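Local coordinates for protein dehydrogenase (Chromobacterium violaceum, PDB 3Q2I) that probably uses NAD to oxidise UDP-GlcNAcA, an early step in making 2,3-diacetamido-2,3-dideoxy-D-mannuronic acid, at residues A[145-150]-A[283-288]; A[151-156]-A[262-267]; A[139-144]-A[269-274]; A[132-137]-A[192-197]. One frame throughout, in Å; residues are numbered along the deposited sequence.

Contact 1 (A[145-150]-A[283-288]); sequences KRAMQE and HAMDEE
Arg-146 reaches across from its helix to Glu-288 and grips the carboxylate end-on, one nitrogen to each oxygen. Arg-146 NH1 lies 2.9 Å from Glu-288 OE1, and Arg-146 NH2 lies 3.1 Å from Glu-288 OE2. Both bonds are nearly straight and lie in the guanidinium plane; the carboxylate, tilted 25° against that plane, takes both on its syn side. This two-bond salt bridge fixes the rotation of the guanidinium. Met-285 runs alongside, sliding past the arginine in the opposite direction, its CB 3.2 Å from Arg-146 NH2. A bend at chi3 (73°) settles the methionine tip on the helix backbone: Met-285 CE is 3.7 Å from Arg-146 C, and Met-285 SD sits 4.1 Å from Ala-147 CB. Met-285 CE also meets Glu-150 CG at 3.8 Å. Further back, the 283-288 turn braces itself. The imidazole of His-283 takes the backbone N-H of Met-285 on ND1, in the ring plane, while one face of the ring carries Met-285 CE near its rim. The approach of the Glu-150 carboxylate to the same ring is too close in the model to be trusted. Asp-286 completes the turn by accepting from His-283 N and by a salt bridge to Arg-152. The contact thus ties the last turns of helix 139-149 to the 3-10 turn that leads from strand 273-279 toward helix 289-292.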
# COMPACT_ATOMS: atom_id res chain seq x y z
N LYS A 145 -23.25 14.12 29.60
CA LYS A 145 -21.89 14.21 30.11
C LYS A 145 -21.78 13.71 31.56
O LYS A 145 -20.85 12.98 31.94
CB LYS A 145 -21.35 15.63 29.98
CG LYS A 145 -19.91 15.78 30.49
CD LYS A 145 -18.85 15.07 29.62
CE LYS A 145 -17.41 15.42 30.06
NZ LYS A 145 -16.34 14.70 29.30
N ARG A 146 -22.74 14.12 32.38
CA ARG A 146 -22.78 13.63 33.75
C ARG A 146 -22.90 12.12 33.84
O ARG A 146 -22.20 11.46 34.63
CB ARG A 146 -23.88 14.39 34.52
CG ARG A 146 -23.44 15.79 34.89
CD ARG A 146 -24.60 16.67 35.40
NE ARG A 146 -25.30 16.08 36.54
CZ ARG A 146 -26.58 16.32 36.84
NH1 ARG A 146 -27.31 17.14 36.09
NH2 ARG A 146 -27.14 15.73 37.88
N ALA A 147 -23.77 11.53 33.02
CA ALA A 147 -23.89 10.08 33.02
C ALA A 147 -22.56 9.43 32.68
O ALA A 147 -22.19 8.44 33.29
CB ALA A 147 -25.02 9.61 32.10
N MET A 148 -21.84 9.99 31.72
CA MET A 148 -20.53 9.50 31.31
C MET A 148 -19.55 9.61 32.47
O MET A 148 -18.89 8.63 32.81
CB MET A 148 -19.97 10.29 30.13
CG MET A 148 -20.44 9.80 28.79
SD MET A 148 -20.32 8.00 28.64
CE MET A 148 -21.50 7.79 27.35
N GLN A 149 -19.42 10.81 33.05
CA GLN A 149 -18.51 11.00 34.20
C GLN A 149 -18.78 10.04 35.36
O GLN A 149 -17.85 9.61 36.05
CB GLN A 149 -18.57 12.45 34.70
CG GLN A 149 -17.92 13.45 33.75
CD GLN A 149 -18.35 14.89 33.97
OE1 GLN A 149 -19.30 15.17 34.70
NE2 GLN A 149 -17.62 15.82 33.38
N GLU A 150 -20.03 9.70 35.60
CA GLU A 150 -20.37 8.74 36.65
C GLU A 150 -20.16 7.28 36.26
O GLU A 150 -20.38 6.40 37.07
CB GLU A 150 -21.81 8.95 37.11
CG GLU A 150 -22.13 10.39 37.46
CD GLU A 150 -22.16 10.56 38.96
OE1 GLU A 150 -23.27 10.70 39.50
OE2 GLU A 150 -21.06 10.47 39.57
N HIS A 283 -30.34 7.02 39.39
CA HIS A 283 -29.42 8.06 39.85
C HIS A 283 -30.23 9.33 40.11
O HIS A 283 -31.23 9.56 39.44
CB HIS A 283 -28.36 8.35 38.77
CG HIS A 283 -27.27 9.28 39.20
ND1 HIS A 283 -27.45 10.65 39.27
CD2 HIS A 283 -25.98 9.05 39.53
CE1 HIS A 283 -26.32 11.21 39.67
NE2 HIS A 283 -25.41 10.27 39.82
N ALA A 284 -29.78 10.15 41.05
CA ALA A 284 -30.41 11.45 41.32
C ALA A 284 -30.69 12.23 40.03
O ALA A 284 -31.77 12.80 39.86
CB ALA A 284 -29.52 12.28 42.26
N MET A 285 -29.72 12.21 39.11
CA MET A 285 -29.84 12.99 37.88
C MET A 285 -31.04 12.57 37.04
O MET A 285 -31.51 13.35 36.23
CB MET A 285 -28.55 12.94 37.05
CG MET A 285 -28.40 11.64 36.28
SD MET A 285 -26.95 11.59 35.18
CE MET A 285 -25.58 11.42 36.32
N ASP A 286 -31.58 11.37 37.25
CA ASP A 286 -32.73 10.89 36.48
C ASP A 286 -34.05 11.66 36.63
O ASP A 286 -34.93 11.56 35.77
CB ASP A 286 -32.98 9.40 36.70
CG ASP A 286 -31.81 8.54 36.26
OD1 ASP A 286 -31.10 8.93 35.30
OD2 ASP A 286 -31.61 7.47 36.90
N GLU A 287 -34.21 12.44 37.70
CA GLU A 287 -35.44 13.21 37.84
C GLU A 287 -35.45 14.57 37.13
O GLU A 287 -36.48 15.21 37.01
CB GLU A 287 -35.90 13.33 39.30
CG GLU A 287 -34.83 13.73 40.30
CD GLU A 287 -35.09 13.12 41.67
OE1 GLU A 287 -34.15 13.07 42.50
OE2 GLU A 287 -36.24 12.67 41.91
N GLU A 288 -34.30 14.96 36.59
CA GLU A 288 -34.19 16.17 35.78
C GLU A 288 -34.60 15.94 34.33
O GLU A 288 -34.60 16.87 33.52
CB GLU A 288 -32.75 16.69 35.85
CG GLU A 288 -32.24 16.76 37.28
CD GLU A 288 -30.74 16.96 37.40
OE1 GLU A 288 -30.16 17.68 36.56
OE2 GLU A 288 -30.14 16.41 38.35

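Contact 2 (A[151-156]-A[262-267]); sequences KRFGRI and GSVRVG
Phe-153 turns the CD1 edge of its ring to Gly-262 O, which lies near the ring plane, 3.5 Å from Phe-153 CD1. Ser-263 N and the CG2 methyl of Val-264 approach the ring obliquely. The methyl is 3.8 Å from Phe-153 CZ and nearly as close to Phe-153 CE1, so one valine branch touches CZ and CE1, while Gly-262 meets CD1. Val-264 holds CG1 anti to its backbone N (chi1 161°), which leaves CG2 as the branch turned to the ring. At Gly-262 the backbone comes close to the ring, its C 3.7 Å from Phe-153 CD1. Around the ring, Phe-279 packs edge-to-face, and Met-148 and Ile-257 add further apolar contacts. The turn that presents Phe-153 begins as a Schellman motif: Lys-151, with positive phi, ends helix 139-149, and a type I turn from Lys-151 to Gly-154 follows, closed by Gly-154 N to Lys-151 O at 3.2 Å. It feeds the chain into strand 156-164 of the mixed sheet in the C-terminal alpha/beta domain, two strands from 262-267. Backbone bonding between Phe-153 and Lys-261 ties the turn to the residue just before the strand. The guanidinium of Arg-152 goes to Asp-286 and lies against Phe-279 as a cation-pi pair. The side chain of Ser-263 starts away from segment 151-156, and its OG bonds Tyr-247 O of the second subunit.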
# COMPACT_ATOMS: atom_id res chain seq x y z
N LYS A 151 -19.78 7.03 35.01
CA LYS A 151 -19.67 5.66 34.47
C LYS A 151 -20.98 4.87 34.48
O LYS A 151 -20.99 3.66 34.68
CB LYS A 151 -18.56 4.89 35.18
CG LYS A 151 -17.40 5.79 35.55
CD LYS A 151 -16.17 5.02 36.00
CE LYS A 151 -14.91 5.78 35.59
NZ LYS A 151 -13.90 4.85 34.98
N ARG A 152 -22.10 5.54 34.23
CA ARG A 152 -23.38 4.86 34.29
C ARG A 152 -23.54 3.80 33.19
O ARG A 152 -24.32 2.86 33.36
CB ARG A 152 -24.52 5.88 34.25
CG ARG A 152 -24.48 6.86 35.43
CD ARG A 152 -25.75 7.68 35.44
NE ARG A 152 -26.90 6.84 35.80
CZ ARG A 152 -28.16 7.23 35.68
NH1 ARG A 152 -29.14 6.40 36.01
NH2 ARG A 152 -28.45 8.41 35.12
N PHE A 153 -22.81 3.93 32.09
CA PHE A 153 -22.98 2.96 31.00
C PHE A 153 -22.14 1.69 31.21
O PHE A 153 -22.32 0.68 30.52
CB PHE A 153 -22.60 3.57 29.64
CG PHE A 153 -23.53 4.66 29.17
CD1 PHE A 153 -24.61 4.37 28.35
CD2 PHE A 153 -23.27 5.99 29.48
CE1 PHE A 153 -25.43 5.37 27.86
CE2 PHE A 153 -24.09 6.98 29.02
CZ PHE A 153 -25.18 6.69 28.21
N GLY A 154 -21.17 1.74 32.12
CA GLY A 154 -20.10 0.76 32.12
C GLY A 154 -19.40 0.86 30.75
O GLY A 154 -19.26 1.94 30.21
N ARG A 155 -18.94 -0.26 30.23
CA ARG A 155 -18.18 -0.27 28.97
C ARG A 155 -19.09 0.20 27.84
O ARG A 155 -20.17 -0.32 27.68
CB ARG A 155 -17.67 -1.70 28.70
CG ARG A 155 -16.89 -1.78 27.38
CD ARG A 155 -16.12 -3.08 27.16
NE ARG A 155 -15.05 -2.83 26.18
CZ ARG A 155 -14.14 -3.72 25.81
NH1 ARG A 155 -13.23 -3.40 24.91
NH2 ARG A 155 -14.14 -4.94 26.35
N ILE A 156 -18.64 1.16 27.02
CA ILE A 156 -19.40 1.59 25.86
C ILE A 156 -19.13 0.67 24.67
O ILE A 156 -17.98 0.30 24.42
CB ILE A 156 -19.02 3.03 25.41
CG1 ILE A 156 -19.05 3.99 26.61
CG2 ILE A 156 -19.81 3.51 24.22
CD1 ILE A 156 -20.39 4.13 27.16
N GLY A 262 -26.33 0.46 30.20
CA GLY A 262 -27.11 1.64 29.92
C GLY A 262 -27.35 1.84 28.44
O GLY A 262 -26.48 1.45 27.63
N SER A 263 -28.49 2.41 28.08
CA SER A 263 -28.84 2.70 26.67
C SER A 263 -29.55 4.05 26.64
O SER A 263 -30.53 4.28 27.38
CB SER A 263 -29.76 1.63 26.07
OG SER A 263 -29.13 0.36 26.08
N VAL A 264 -29.05 4.99 25.86
CA VAL A 264 -29.64 6.31 25.78
C VAL A 264 -29.81 6.77 24.35
O VAL A 264 -29.00 6.40 23.47
CB VAL A 264 -28.77 7.31 26.54
CG1 VAL A 264 -29.05 8.74 26.15
CG2 VAL A 264 -28.95 7.11 28.03
N ARG A 265 -30.89 7.49 24.06
CA ARG A 265 -31.00 8.23 22.84
C ARG A 265 -31.53 9.61 23.13
O ARG A 265 -32.57 9.77 23.80
CB ARG A 265 -31.91 7.50 21.83
CG ARG A 265 -32.03 8.27 20.49
CD ARG A 265 -33.12 7.66 19.61
NE ARG A 265 -32.79 7.65 18.18
CZ ARG A 265 -33.03 8.67 17.34
NH1 ARG A 265 -33.53 9.81 17.79
NH2 ARG A 265 -32.74 8.56 16.04
N VAL A 266 -30.81 10.61 22.65
CA VAL A 266 -31.25 12.00 22.68
C VAL A 266 -31.43 12.44 21.25
O VAL A 266 -30.48 12.35 20.47
CB VAL A 266 -30.19 12.91 23.32
CG1 VAL A 266 -30.72 14.34 23.40
CG2 VAL A 266 -29.81 12.35 24.69
N GLY A 267 -32.64 12.82 20.88
CA GLY A 267 -32.93 13.19 19.51
C GLY A 267 -33.69 14.52 19.38
O GLY A 267 -33.39 15.48 20.10

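Contact 3 (A[139-144]-A[269-274]); sequences ATLQLL and VAVNEI
A classic beta bulge, in which Asn-272 and Glu-273 both face Gly-267, opens strand 273-279, and the start of helix 139-149 docks on it and on its neighbours Val-271 and Ile-274. Thr-140 carries the polar part of the contact. Its OG1 donates to Val-271 O at 2.6 Å, meeting the carbonyl almost head-on, with a C=O...donor angle of 162°. The hydroxyl sits between the backbone N and the carbonyl carbon (chi1 52°), which turns the CG2 methyl along the loop, 3.8 Å from Asn-272 O and 3.9 Å from Ile-274 CG1. One turn on, Leu-143 crosses Ile-274 at about a right angle, and Leu-143 CD1 touches Ile-274 CD1 at 3.9 Å. Leu-141 makes a looser contact, its CD1 4.3 Å from Val-271 CG2. The loop is stiffened from within by Ala-270 N, which bonds Asn-272 OD1 at 2.9 Å. Val-266 and Tyr-195 pack against Val-271, and helix 289-292 covers Leu-143 and Ile-274. With Val-271 in a left-handed backbone conformation, its carbonyl is presented to the helix; the short, nearly axial bond from Thr-140 gives this buried residue's carbonyl a partner beside mainly apolar packing.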
# COMPACT_ATOMS: atom_id res chain seq x y z
N ALA A 139 -28.78 21.53 28.25
CA ALA A 139 -29.21 20.64 29.31
C ALA A 139 -29.16 19.14 29.01
O ALA A 139 -28.72 18.36 29.85
CB ALA A 139 -30.58 21.06 29.83
N THR A 140 -29.61 18.75 27.82
CA THR A 140 -29.52 17.35 27.43
C THR A 140 -28.08 16.82 27.40
O THR A 140 -27.79 15.76 27.94
CB THR A 140 -30.18 17.09 26.08
OG1 THR A 140 -29.67 18.00 25.12
CG2 THR A 140 -31.69 17.32 26.15
N LEU A 141 -27.19 17.64 26.84
CA LEU A 141 -25.78 17.27 26.64
C LEU A 141 -25.04 17.27 27.96
O LEU A 141 -24.24 16.38 28.20
CB LEU A 141 -25.11 18.22 25.64
CG LEU A 141 -25.65 18.03 24.22
CD1 LEU A 141 -24.94 18.93 23.24
CD2 LEU A 141 -25.59 16.56 23.77
N GLN A 142 -25.41 18.18 28.87
CA GLN A 142 -24.93 18.08 30.25
C GLN A 142 -25.34 16.84 31.02
O GLN A 142 -24.50 16.22 31.68
CB GLN A 142 -25.31 19.36 31.01
CG GLN A 142 -24.38 20.52 30.66
CD GLN A 142 -22.92 20.29 31.03
OE1 GLN A 142 -22.62 19.96 32.16
NE2 GLN A 142 -22.00 20.45 30.06
N LEU A 143 -26.59 16.41 30.91
CA LEU A 143 -26.95 15.15 31.55
C LEU A 143 -26.17 13.95 31.00
O LEU A 143 -25.76 13.08 31.76
CB LEU A 143 -28.45 14.85 31.39
CG LEU A 143 -29.35 15.51 32.44
CD1 LEU A 143 -30.84 15.43 32.01
CD2 LEU A 143 -29.13 14.76 33.72
N LEU A 144 -26.09 13.86 29.67
CA LEU A 144 -25.26 12.86 29.02
C LEU A 144 -23.84 12.93 29.58
O LEU A 144 -23.27 11.90 29.95
CB LEU A 144 -25.18 13.12 27.51
CG LEU A 144 -26.25 12.49 26.63
CD1 LEU A 144 -26.11 12.94 25.19
CD2 LEU A 144 -26.26 10.97 26.77
N VAL A 269 -34.71 17.64 16.51
CA VAL A 269 -34.01 18.28 15.40
C VAL A 269 -32.60 18.72 15.82
O VAL A 269 -31.80 19.05 14.95
CB VAL A 269 -34.77 19.49 14.79
CG1 VAL A 269 -36.11 19.04 14.29
CG2 VAL A 269 -34.98 20.56 15.86
N ALA A 270 -32.34 18.77 17.12
CA ALA A 270 -31.11 19.34 17.67
C ALA A 270 -30.69 18.80 19.04
O ALA A 270 -30.49 19.55 20.01
CB ALA A 270 -31.20 20.87 17.65
N VAL A 271 -30.58 17.49 19.17
CA VAL A 271 -30.27 16.83 20.44
C VAL A 271 -30.95 17.49 21.63
O VAL A 271 -30.33 17.76 22.65
CB VAL A 271 -28.75 16.68 20.74
CG1 VAL A 271 -28.26 15.39 20.21
CG2 VAL A 271 -27.91 17.92 20.34
N ASN A 272 -32.24 17.72 21.43
CA ASN A 272 -33.01 18.53 22.40
C ASN A 272 -34.10 17.72 23.10
O ASN A 272 -34.76 18.23 24.04
CB ASN A 272 -33.60 19.72 21.64
CG ASN A 272 -34.51 19.29 20.49
OD1 ASN A 272 -34.04 18.83 19.44
ND2 ASN A 272 -35.82 19.45 20.67
N GLU A 273 -34.28 16.46 22.73
CA GLU A 273 -35.32 15.62 23.34
C GLU A 273 -34.77 14.30 23.82
O GLU A 273 -34.35 13.45 23.02
CB GLU A 273 -36.42 15.37 22.30
CG GLU A 273 -37.67 14.67 22.81
CD GLU A 273 -38.51 14.10 21.66
OE1 GLU A 273 -39.53 13.42 21.92
OE2 GLU A 273 -38.16 14.32 20.48
N ILE A 274 -34.78 14.09 25.14
CA ILE A 274 -34.40 12.79 25.66
C ILE A 274 -35.47 11.77 25.35
O ILE A 274 -36.57 11.82 25.90
CB ILE A 274 -34.01 12.81 27.14
CG1 ILE A 274 -32.80 13.73 27.34
CG2 ILE A 274 -33.67 11.38 27.62
CD1 ILE A 274 -32.45 13.97 28.78

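Contact 4 (A[132-137]-A[192-197]); sequences VKQNRR and ASHYVD. With NAI (1,4-dihydronicotinamide adenine dinucleotide), chain B.
Asp-197 draws in two basic side chains, Lys-133 and Arg-136, to form a salt-bridge network. Arg-136 takes it side-on: NE bonds Asp-197 OD2 and NH2 bonds Asp-197 OD1, each at 2.9 Å and nearly straight. Both oxygens use their syn lone pairs, with the guanidinium and carboxylate planes only 11° apart. A bend at the last torsion of Lys-133 (chi4 -81°) brings NZ from above the carboxylate plane to the same Asp-197 OD1, at 2.8 Å. Two bonds thus grip OD1, and the added positive charge should favour the ionised carboxylate. Glu-327 is a second partner of Arg-136. Nearer the cofactor, Gln-134 pairs amide to amide with the nicotinamide carboxamide: Gln-134 NE2 donates to NAI O7N at 2.8 Å, and NAI N7N donates to Gln-134 OE1 at 3.0 Å. His-194 NE2 gives the same O7N a further bond of 2.8 Å, holding the carboxamide in place. A water links His-194 ND1 to Asn-135 N. Asn-135 CB packs obliquely on the imidazole, and Asn-135, His-194 and Tyr-195 touch the UDP-sugar. The segment 132-137 leaves Rossmann strand 129-131 for helix 139-149, while 192-197 starts helix 193-203, which rests on strands 156-164 and 237-243.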
# COMPACT_ATOMS: atom_id res chain seq x y z
N VAL A 132 -15.14 28.78 20.85
CA VAL A 132 -16.56 28.77 21.17
C VAL A 132 -17.21 27.44 20.86
O VAL A 132 -17.41 27.12 19.69
CB VAL A 132 -17.30 29.89 20.42
CG1 VAL A 132 -18.76 29.81 20.74
CG2 VAL A 132 -16.68 31.25 20.69
N LYS A 133 -17.51 26.68 21.89
CA LYS A 133 -18.32 25.45 21.81
C LYS A 133 -19.53 25.61 22.75
O LYS A 133 -19.63 25.00 23.83
CB LYS A 133 -17.48 24.23 22.19
CG LYS A 133 -16.42 23.85 21.16
CD LYS A 133 -15.51 22.71 21.62
CE LYS A 133 -14.43 22.42 20.57
NZ LYS A 133 -15.10 21.55 19.53
N GLN A 134 -20.49 26.40 22.28
CA GLN A 134 -21.56 26.85 23.18
C GLN A 134 -22.62 25.78 23.41
O GLN A 134 -23.42 25.88 24.36
CB GLN A 134 -22.09 28.20 22.68
CG GLN A 134 -23.17 28.14 21.61
CD GLN A 134 -22.64 27.81 20.25
OE1 GLN A 134 -21.43 27.66 20.07
NE2 GLN A 134 -23.53 27.76 19.27
N ASN A 135 -22.65 24.73 22.60
CA ASN A 135 -23.66 23.67 22.76
C ASN A 135 -23.46 22.70 23.92
O ASN A 135 -24.37 22.00 24.34
CB ASN A 135 -23.75 22.85 21.45
CG ASN A 135 -25.11 22.91 20.77
OD1 ASN A 135 -25.83 23.91 20.85
ND2 ASN A 135 -25.42 21.85 19.99
N ARG A 136 -22.21 22.60 24.40
CA ARG A 136 -21.83 21.65 25.43
C ARG A 136 -22.66 21.89 26.70
O ARG A 136 -22.95 20.96 27.42
CB ARG A 136 -20.35 21.82 25.80
CG ARG A 136 -19.39 21.27 24.75
CD ARG A 136 -18.04 21.11 25.39
NE ARG A 136 -17.15 20.55 24.37
CZ ARG A 136 -15.86 20.32 24.60
NH1 ARG A 136 -15.34 20.61 25.79
NH2 ARG A 136 -15.07 19.83 23.64
N ARG A 137 -23.04 23.15 26.93
CA ARG A 137 -23.81 23.41 28.16
C ARG A 137 -25.31 23.26 27.98
O ARG A 137 -26.07 23.47 28.92
CB ARG A 137 -23.44 24.77 28.77
CG ARG A 137 -22.10 24.75 29.50
CD ARG A 137 -22.26 24.26 30.94
NE ARG A 137 -20.98 23.87 31.52
CZ ARG A 137 -20.81 23.44 32.77
NH1 ARG A 137 -21.84 23.32 33.59
NH2 ARG A 137 -19.59 23.13 33.20
N ALA A 192 -22.32 20.39 11.07
CA ALA A 192 -22.44 19.43 12.15
C ALA A 192 -21.28 19.44 13.17
O ALA A 192 -21.10 18.46 13.90
CB ALA A 192 -22.61 18.02 11.53
N SER A 193 -20.45 20.49 13.19
CA SER A 193 -19.27 20.46 14.02
C SER A 193 -19.55 20.30 15.51
O SER A 193 -18.73 19.72 16.21
CB SER A 193 -18.33 21.65 13.76
OG SER A 193 -19.08 22.81 14.01
N HIS A 194 -20.70 20.77 15.98
CA HIS A 194 -21.04 20.61 17.41
C HIS A 194 -21.38 19.17 17.75
O HIS A 194 -21.49 18.81 18.92
CB HIS A 194 -22.19 21.56 17.82
CG HIS A 194 -21.87 23.03 17.76
ND1 HIS A 194 -20.95 23.62 18.58
CD2 HIS A 194 -22.45 24.03 17.06
CE1 HIS A 194 -20.89 24.92 18.33
NE2 HIS A 194 -21.80 25.20 17.41
N TYR A 195 -21.66 18.35 16.72
CA TYR A 195 -21.92 16.94 16.91
C TYR A 195 -20.63 16.13 16.77
O TYR A 195 -20.43 15.18 17.52
CB TYR A 195 -22.99 16.45 15.91
CG TYR A 195 -24.34 17.10 16.14
CD1 TYR A 195 -25.40 16.42 16.74
CD2 TYR A 195 -24.57 18.40 15.71
CE1 TYR A 195 -26.62 17.03 16.95
CE2 TYR A 195 -25.81 19.04 15.94
CZ TYR A 195 -26.81 18.33 16.57
OH TYR A 195 -28.02 18.98 16.84
N VAL A 196 -19.75 16.53 15.85
CA VAL A 196 -18.41 15.94 15.80
C VAL A 196 -17.76 16.08 17.17
O VAL A 196 -17.07 15.18 17.67
CB VAL A 196 -17.49 16.57 14.69
CG1 VAL A 196 -16.07 15.97 14.82
CG2 VAL A 196 -18.14 16.29 13.33
N ASP A 197 -18.00 17.26 17.78
CA ASP A 197 -17.42 17.53 19.09
C ASP A 197 -17.79 16.46 20.10
O ASP A 197 -17.03 16.22 21.04
CB ASP A 197 -17.93 18.89 19.58
CG ASP A 197 -17.33 19.32 20.88
OD1 ASP A 197 -16.09 19.34 20.99
OD2 ASP A 197 -18.11 19.69 21.79
PA NAI B . -20.73 35.97 7.84
O1A NAI B . -20.36 35.84 6.42
O2A NAI B . -22.23 36.36 8.22
O5B NAI B . -19.83 37.00 8.63
C5B NAI B . -18.78 37.45 7.82
C4B NAI B . -18.18 38.69 8.46
O4B NAI B . -16.74 38.74 8.46
C3B NAI B . -18.67 39.63 7.35
O3B NAI B . -19.36 40.75 7.91
C2B NAI B . -17.42 39.92 6.50
O2B NAI B . -17.43 41.18 5.84
C1B NAI B . -16.37 39.88 7.64
N9A NAI B . -15.01 39.77 7.18
C8A NAI B . -14.54 38.93 6.20
N7A NAI B . -13.24 39.07 6.12
C5A NAI B . -12.79 39.93 7.10
C6A NAI B . -11.54 40.46 7.48
N6A NAI B . -10.37 40.10 6.85
N1A NAI B . -11.50 41.35 8.49
C2A NAI B . -12.62 41.71 9.08
N3A NAI B . -13.83 41.26 8.78
C4A NAI B . -13.94 40.38 7.76
O3 NAI B . -20.42 34.59 8.56
PN NAI B . -20.96 34.05 9.91
O1N NAI B . -22.10 33.09 9.69
O2N NAI B . -21.19 35.12 11.00
O5D NAI B . -19.88 32.93 10.40
C5D NAI B . -18.82 33.59 11.06
C4D NAI B . -17.95 32.60 11.83
O4D NAI B . -18.79 32.11 12.88
C3D NAI B . -17.58 31.31 11.04
O3D NAI B . -16.32 30.89 11.54
C2D NAI B . -18.64 30.30 11.49
O2D NAI B . -18.15 28.96 11.48
C1D NAI B . -18.94 30.71 12.96
N1N NAI B . -20.26 30.32 13.40
C2N NAI B . -20.40 29.68 14.54
C3N NAI B . -21.64 29.21 14.99
C7N NAI B . -21.78 28.52 16.29
O7N NAI B . -22.66 27.73 16.58
N7N NAI B . -20.87 28.75 17.29
C4N NAI B . -22.73 29.37 14.12
C5N NAI B . -22.56 30.14 12.99
C6N NAI B . -21.32 30.61 12.63
O HOH W 1 -20.62 23.12 21.21
O HOH W 2 -24.33 19.05 19.42

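Overall arrangement
Along the chain the first segments run in the order of contact 4, contact 3, contact 1 and contact 2, following the path from the Rossmann domain through helix 139-149 into the mixed sheet. Contacts 1 and 3 use the two ends of that helix, their centres about 12 Å apart, while contact 2 is nested along the chain inside both. Contacts 2 and 3 meet in neighbouring strands 262-267 and 273-279; contacts 1 and 2 touch, centres about 10 Å apart. The centre of contact 4, which holds the nicotinamide, lies about 12 Å from that of contact 3 and about 20 Å from that of contact 1. Helix 139-149 thus runs from near the cofactor site across strands at one edge of the mixed sheet, where contact 2 reaches other subunits.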